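Local coordinates for probable chitinase A (Chromobacterium violaceum, PDB 4TX8), which probably hydrolyses chitin internally as a family 18 glycoside hydrolase, and carries a module of a chitin-binding family beside its catalytic barrel, at residues 111-116 / 124-129; 202-207 / 243-248. One frame throughout, in Å; residues are numbered along the deposited sequence.

Contact 1: residues 111-116 / 124-129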
loop_
_atom_site.group_PDB
_atom_site.type_symbol
_atom_site.label_atom_id
_atom_site.label_comp_id
_atom_site.label_asym_id
_atom_site.label_seq_id
_atom_site.Cartn_x
_atom_site.Cartn_y
_atom_site.Cartn_z
ATOM N N GLY A 111 -3.946 -3.203 -0.401
ATOM C CA GLY A 111 -4.056 -2.597 0.914
ATOM C C GLY A 111 -3.146 -3.226 1.951
ATOM O O GLY A 111 -2.785 -4.401 1.845
ATOM N N TYR A 112 -2.779 -2.438 2.958
ATOM C CA TYR A 112 -1.925 -2.918 4.036
ATOM C C TYR A 112 -2.745 -3.398 5.227
ATOM O O TYR A 112 -3.660 -2.715 5.686
ATOM C CB TYR A 112 -0.950 -1.827 4.485
ATOM C CG TYR A 112 0.149 -1.538 3.490
ATOM C CD1 TYR A 112 -0.083 -0.734 2.379
ATOM C CD2 TYR A 112 1.418 -2.085 3.655
ATOM C CE1 TYR A 112 0.921 -0.476 1.461
ATOM C CE2 TYR A 112 2.430 -1.828 2.746
ATOM C CZ TYR A 112 2.175 -1.028 1.650
ATOM O OH TYR A 112 3.180 -0.776 0.748
ATOM N N TRP A 113 -2.395 -4.583 5.717
ATOM C CA TRP A 113 -3.036 -5.196 6.872
ATOM C C TRP A 113 -2.134 -5.021 8.098
ATOM O O TRP A 113 -0.983 -5.460 8.090
ATOM C CB TRP A 113 -3.312 -6.677 6.572
ATOM C CG TRP A 113 -3.869 -7.506 7.695
ATOM C CD1 TRP A 113 -5.184 -7.669 8.022
ATOM C CD2 TRP A 113 -3.126 -8.329 8.602
ATOM N NE1 TRP A 113 -5.304 -8.529 9.090
ATOM C CE2 TRP A 113 -4.054 -8.947 9.465
ATOM C CE3 TRP A 113 -1.764 -8.597 8.775
ATOM C CZ2 TRP A 113 -3.665 -9.814 10.486
ATOM C CZ3 TRP A 113 -1.378 -9.460 9.793
ATOM C CH2 TRP A 113 -2.327 -10.058 10.634
ATOM N N HIS A 114 -2.643 -4.356 9.135
ATOM C CA HIS A 114 -1.847 -4.072 10.335
ATOM C C HIS A 114 -1.505 -5.333 11.121
ATOM O O HIS A 114 -2.391 -5.965 11.697
ATOM C CB HIS A 114 -2.579 -3.111 11.282
ATOM C CG HIS A 114 -2.888 -1.769 10.694
ATOM N ND1 HIS A 114 -3.463 -0.757 11.433
ATOM C CD2 HIS A 114 -2.712 -1.270 9.447
ATOM C CE1 HIS A 114 -3.625 0.308 10.667
ATOM N NE2 HIS A 114 -3.178 0.023 9.458
ATOM N N ASN A 115 -0.224 -5.683 11.171
ATOM C CA ASN A 115 0.233 -6.744 12.063
ATOM C C ASN A 115 0.571 -6.141 13.427
ATOM O O ASN A 115 1.611 -6.434 14.017
ATOM C CB ASN A 115 1.444 -7.472 11.470
ATOM C CG ASN A 115 1.886 -8.658 12.310
ATOM O OD1 ASN A 115 1.063 -9.430 12.798
ATOM N ND2 ASN A 115 3.193 -8.788 12.503
ATOM N N PHE A 116 -0.323 -5.282 13.910
ATOM C CA PHE A 116 -0.102 -4.539 15.146
ATOM C C PHE A 116 -1.369 -3.800 15.560
ATOM O O PHE A 116 -2.341 -3.748 14.803
ATOM C CB PHE A 116 1.058 -3.546 14.986
ATOM C CG PHE A 116 0.892 -2.582 13.836
ATOM C CD1 PHE A 116 1.345 -2.911 12.563
ATOM C CD2 PHE A 116 0.296 -1.345 14.029
ATOM C CE1 PHE A 116 1.201 -2.025 11.503
ATOM C CE2 PHE A 116 0.146 -0.455 12.972
ATOM C CZ PHE A 116 0.600 -0.795 11.709
ATOM N N PHE A 124 -6.772 -7.735 13.427
ATOM C CA PHE A 124 -7.897 -8.647 13.289
ATOM C C PHE A 124 -7.496 -9.789 12.359
ATOM O O PHE A 124 -6.598 -9.622 11.533
ATOM C CB PHE A 124 -9.134 -7.902 12.768
ATOM C CG PHE A 124 -9.008 -7.419 11.348
ATOM C CD1 PHE A 124 -8.340 -6.240 11.056
ATOM C CD2 PHE A 124 -9.567 -8.144 10.305
ATOM C CE1 PHE A 124 -8.226 -5.797 9.747
ATOM C CE2 PHE A 124 -9.458 -7.702 8.996
ATOM C CZ PHE A 124 -8.787 -6.528 8.717
ATOM N N PRO A 125 -8.136 -10.962 12.509
ATOM C CA PRO A 125 -7.786 -12.148 11.714
ATOM C C PRO A 125 -7.774 -11.911 10.201
ATOM O O PRO A 125 -8.676 -11.273 9.655
ATOM C CB PRO A 125 -8.876 -13.150 12.097
ATOM C CG PRO A 125 -9.208 -12.785 13.513
ATOM C CD PRO A 125 -9.125 -11.280 13.558
ATOM N N LEU A 126 -6.746 -12.434 9.539
ATOM C CA LEU A 126 -6.563 -12.258 8.099
ATOM C C LEU A 126 -7.739 -12.815 7.297
ATOM O O LEU A 126 -8.045 -12.332 6.206
ATOM C CB LEU A 126 -5.264 -12.929 7.648
ATOM C CG LEU A 126 -4.805 -12.643 6.216
ATOM C CD1 LEU A 126 -4.208 -11.246 6.112
ATOM C CD2 LEU A 126 -3.813 -13.691 5.749
ATOM N N SER A 127 -8.397 -13.830 7.847
ATOM C CA SER A 127 -9.555 -14.442 7.205
ATOM C C SER A 127 -10.705 -13.457 6.980
ATOM O O SER A 127 -11.540 -13.664 6.102
ATOM C CB SER A 127 -10.051 -15.622 8.041
ATOM O OG SER A 127 -10.390 -15.202 9.355
ATOM N N GLN A 128 -10.741 -12.388 7.770
ATOM C CA GLN A 128 -11.861 -11.450 7.744
ATOM C C GLN A 128 -11.650 -10.277 6.785
ATOM O O GLN A 128 -12.525 -9.423 6.652
ATOM C CB GLN A 128 -12.136 -10.923 9.157
ATOM C CG GLN A 128 -12.629 -11.990 10.124
ATOM C CD GLN A 128 -12.723 -11.492 11.552
ATOM O OE1 GLN A 128 -12.662 -10.289 11.808
ATOM N NE2 GLN A 128 -12.865 -12.418 12.494
ATOM N N VAL A 129 -10.496 -10.231 6.127
ATOM C CA VAL A 129 -10.228 -9.197 5.132
ATOM C C VAL A 129 -11.233 -9.317 3.985
ATOM O O VAL A 129 -11.396 -10.391 3.406
ATOM C CB VAL A 129 -8.788 -9.294 4.589
ATOM C CG1 VAL A 129 -8.602 -8.374 3.393
ATOM C CG2 VAL A 129 -7.781 -8.968 5.688
HETATM O O HOH W 1 -5.022 -6.565 11.204
#

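Contact 2: residues 202-207 / 243-248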
loop_
_atom_site.group_PDB
_atom_site.type_symbol
_atom_site.label_atom_id
_atom_site.label_comp_id
_atom_site.label_asym_id
_atom_site.label_seq_id
_atom_site.Cartn_x
_atom_site.Cartn_y
_atom_site.Cartn_z
ATOM N N SER A 202 17.191 -15.156 5.561
ATOM C CA SER A 202 16.153 -15.040 6.582
ATOM C C SER A 202 14.773 -14.818 5.955
ATOM O O SER A 202 13.786 -15.398 6.409
ATOM C CB SER A 202 16.478 -13.918 7.576
ATOM O OG SER A 202 16.470 -12.643 6.959
ATOM N N LEU A 203 14.703 -13.999 4.906
ATOM C CA LEU A 203 13.432 -13.759 4.220
ATOM C C LEU A 203 12.945 -15.009 3.495
ATOM O O LEU A 203 11.742 -15.273 3.435
ATOM C CB LEU A 203 13.554 -12.603 3.230
ATOM C CG LEU A 203 13.185 -11.222 3.771
ATOM C CD1 LEU A 203 13.444 -10.166 2.718
ATOM C CD2 LEU A 203 11.726 -11.192 4.216
ATOM N N TYR A 204 13.884 -15.771 2.942
ATOM C CA TYR A 204 13.556 -17.039 2.311
ATOM C C TYR A 204 12.897 -17.963 3.327
ATOM O O TYR A 204 11.909 -18.625 3.023
ATOM C CB TYR A 204 14.806 -17.694 1.721
ATOM C CG TYR A 204 14.559 -19.058 1.121
ATOM C CD1 TYR A 204 14.011 -19.193 -0.146
ATOM C CD2 TYR A 204 14.877 -20.212 1.823
ATOM C CE1 TYR A 204 13.783 -20.441 -0.699
ATOM C CE2 TYR A 204 14.655 -21.461 1.284
ATOM C CZ TYR A 204 14.109 -21.571 0.022
ATOM O OH TYR A 204 13.888 -22.815 -0.518
ATOM N N GLY A 205 13.443 -17.990 4.539
ATOM C CA GLY A 205 12.881 -18.790 5.612
ATOM C C GLY A 205 11.467 -18.371 5.978
ATOM O O GLY A 205 10.599 -19.213 6.204
ATOM N N ILE A 206 11.233 -17.064 6.029
ATOM C CA ILE A 206 9.923 -16.539 6.396
ATOM C C ILE A 206 8.885 -16.846 5.319
ATOM O O ILE A 206 7.809 -17.370 5.615
ATOM C CB ILE A 206 9.973 -15.016 6.640
ATOM C CG1 ILE A 206 10.890 -14.699 7.825
ATOM C CG2 ILE A 206 8.574 -14.469 6.882
ATOM C CD1 ILE A 206 11.167 -13.220 8.015
ATOM N N LEU A 207 9.218 -16.524 4.073
ATOM C CA LEU A 207 8.306 -16.735 2.952
ATOM C C LEU A 207 7.916 -18.204 2.804
ATOM O O LEU A 207 6.742 -18.525 2.627
ATOM C CB LEU A 207 8.933 -16.225 1.650
ATOM C CG LEU A 207 8.597 -14.804 1.186
ATOM C CD1 LEU A 207 8.627 -13.807 2.335
ATOM C CD2 LEU A 207 9.556 -14.373 0.086
ATOM N N LYS A 243 14.553 -13.934 -5.031
ATOM C CA LYS A 243 13.604 -14.437 -6.019
ATOM C C LYS A 243 14.127 -15.693 -6.711
ATOM O O LYS A 243 13.359 -16.610 -7.004
ATOM C CB LYS A 243 13.278 -13.370 -7.064
ATOM C CG LYS A 243 12.532 -13.932 -8.268
ATOM C CD LYS A 243 12.108 -12.856 -9.244
ATOM C CE LYS A 243 11.319 -13.457 -10.394
ATOM N NZ LYS A 243 10.615 -12.402 -11.169
ATOM N N ALA A 244 15.431 -15.731 -6.968
ATOM C CA ALA A 244 16.049 -16.900 -7.590
ATOM C C ALA A 244 15.790 -18.152 -6.757
ATOM O O ALA A 244 15.531 -19.226 -7.298
ATOM C CB ALA A 244 17.545 -16.683 -7.777
ATOM N N LYS A 245 15.843 -17.998 -5.438
ATOM C CA LYS A 245 15.600 -19.108 -4.522
ATOM C C LYS A 245 14.118 -19.480 -4.457
ATOM O O LYS A 245 13.775 -20.649 -4.282
ATOM C CB LYS A 245 16.121 -18.762 -3.121
ATOM C CG LYS A 245 17.630 -18.563 -3.049
ATOM C CD LYS A 245 18.074 -18.082 -1.670
ATOM C CE LYS A 245 18.081 -19.199 -0.637
ATOM N NZ LYS A 245 19.250 -20.108 -0.793
ATOM N N ILE A 246 13.247 -18.485 -4.606
ATOM C CA ILE A 246 11.801 -18.691 -4.493
ATOM C C ILE A 246 11.163 -19.197 -5.791
ATOM O O ILE A 246 10.316 -20.093 -5.768
ATOM C CB ILE A 246 11.085 -17.388 -4.070
ATOM C CG1 ILE A 246 11.531 -16.956 -2.671
ATOM C CG2 ILE A 246 9.572 -17.564 -4.109
ATOM C CD1 ILE A 246 11.011 -17.840 -1.561
ATOM N N GLY A 247 11.561 -18.616 -6.920
ATOM C CA GLY A 247 11.005 -19.003 -8.207
ATOM C C GLY A 247 10.140 -17.921 -8.831
ATOM O O GLY A 247 9.882 -16.890 -8.210
ATOM N N PRO A 248 9.680 -18.156 -10.070
ATOM C CA PRO A 248 8.948 -17.157 -10.863
ATOM C C PRO A 248 7.563 -16.765 -10.327
ATOM O O PRO A 248 6.951 -15.861 -10.897
ATOM C CB PRO A 248 8.821 -17.827 -12.241
ATOM C CG PRO A 248 9.025 -19.287 -11.995
ATOM C CD PRO A 248 9.973 -19.377 -10.842
#

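Contact 1: residues 111-116 / 124-129
Trp113, near the end of strand 108-114 in the GH18 TIM barrel, reaches out to the loop 124-129 that leads toward strand 135-143, so its indole packs on the loop that follows its own strand. One direct hydrogen bond crosses the contact: Trp113 NE1 donates to Phe124 O over 3.0 Å, bent to 131° at the hydrogen. The oxygen lies close to the indole plane, at its edge. Tryptophan suits this place because it brings a large apolar surface together with a single donor for a buried carbonyl. Water 1 adds a bridge between the backbones, donating to His114 O and accepting from Phe124 N.

The aromatic pair is edge-to-face (T-shaped), with the indole edge turned toward the Phe124 face and the planes at 66°. Phe124 holds CG between its backbone N and carbonyl carbon, which turns the ring's face toward the Trp113 indole edge; Arg403 makes a cation-pi contact with the same ring.

Aliphatic packing completes the contact. Leu126, on the short 3-10 turn 126-128, also packs against Phe163 and Ile167 of helix 160-171, and its branched end suits a place between helix and indole. Val129 CG2 lies 3.7 Å from Trp113 CD1. Leu126 CD1 stands 3.9 Å from the centroid of the indole five-membered ring, only 5° off its normal, a CH-pi contact over the face.

Contact 2: residues 202-207 / 243-248
Tyr204 on helix 193-210 and Ile246 in the last turn of helix 230-246 meet where Ile246 CD1 comes 3.6 Å from Tyr204 CD1, the two side chains running past each other in opposite directions. Tyrosine suits this partly exposed site by offering Ile246 and Lys245 a broad apolar ring. Lys245 packs on the same ring. Its CB lies 3.7 Å from Tyr204 CD1, and after bends at chi3 and chi4 (both 76°) its CE sits over one face, 4.1 Å from the centroid, in a CH-pi contact. With NZ 5.1 Å from the centroid of the Tyr204 ring, any cation-pi attraction is weak at most. Lysine fits this exposed margin because its methylenes can pack on an aromatic ring while its charged end stays at the surface. Deeper in, Leu207 CD2 touches Ile246 CD1 at 4.1 Å, so isoleucine's long branch meets both Tyr204 and Leu207.

No hydrogen bond joins the two segments. The helix bearing Lys245 and Ile246 ends immediately after them: Gly247 N bonds to Lys243 O, and Gly247 then takes a positive phi (111°), where a CB would crowd the carbonyl O of Ile246, so glycine suits the turn.

Tyr204 and Leu203 also pack on Leu242, one turn earlier in helix 230-246. Leu203 and Ile206 face inward onto strand 176-182, placing the contact between two neighbouring helices on the outside of the barrel.

Contact 1 is buried and joins a barrel strand to the loop that follows it, whereas contact 2 is partly buried and joins two outer helices of the same barrel. They share no helix or strand; their centres lie 22 Å apart and their nearest atoms about 10 Å apart. Both use an aromatic ring with aliphatic groups against it, but the polar chemistry follows the setting. In 111-116/124-129 an indole N-H and a bridging water serve backbone groups inside the protein. In 202-207/243-248 no hydrogen bond crosses, and a lysine lays its hydrocarbon chain on a tyrosine at the surface.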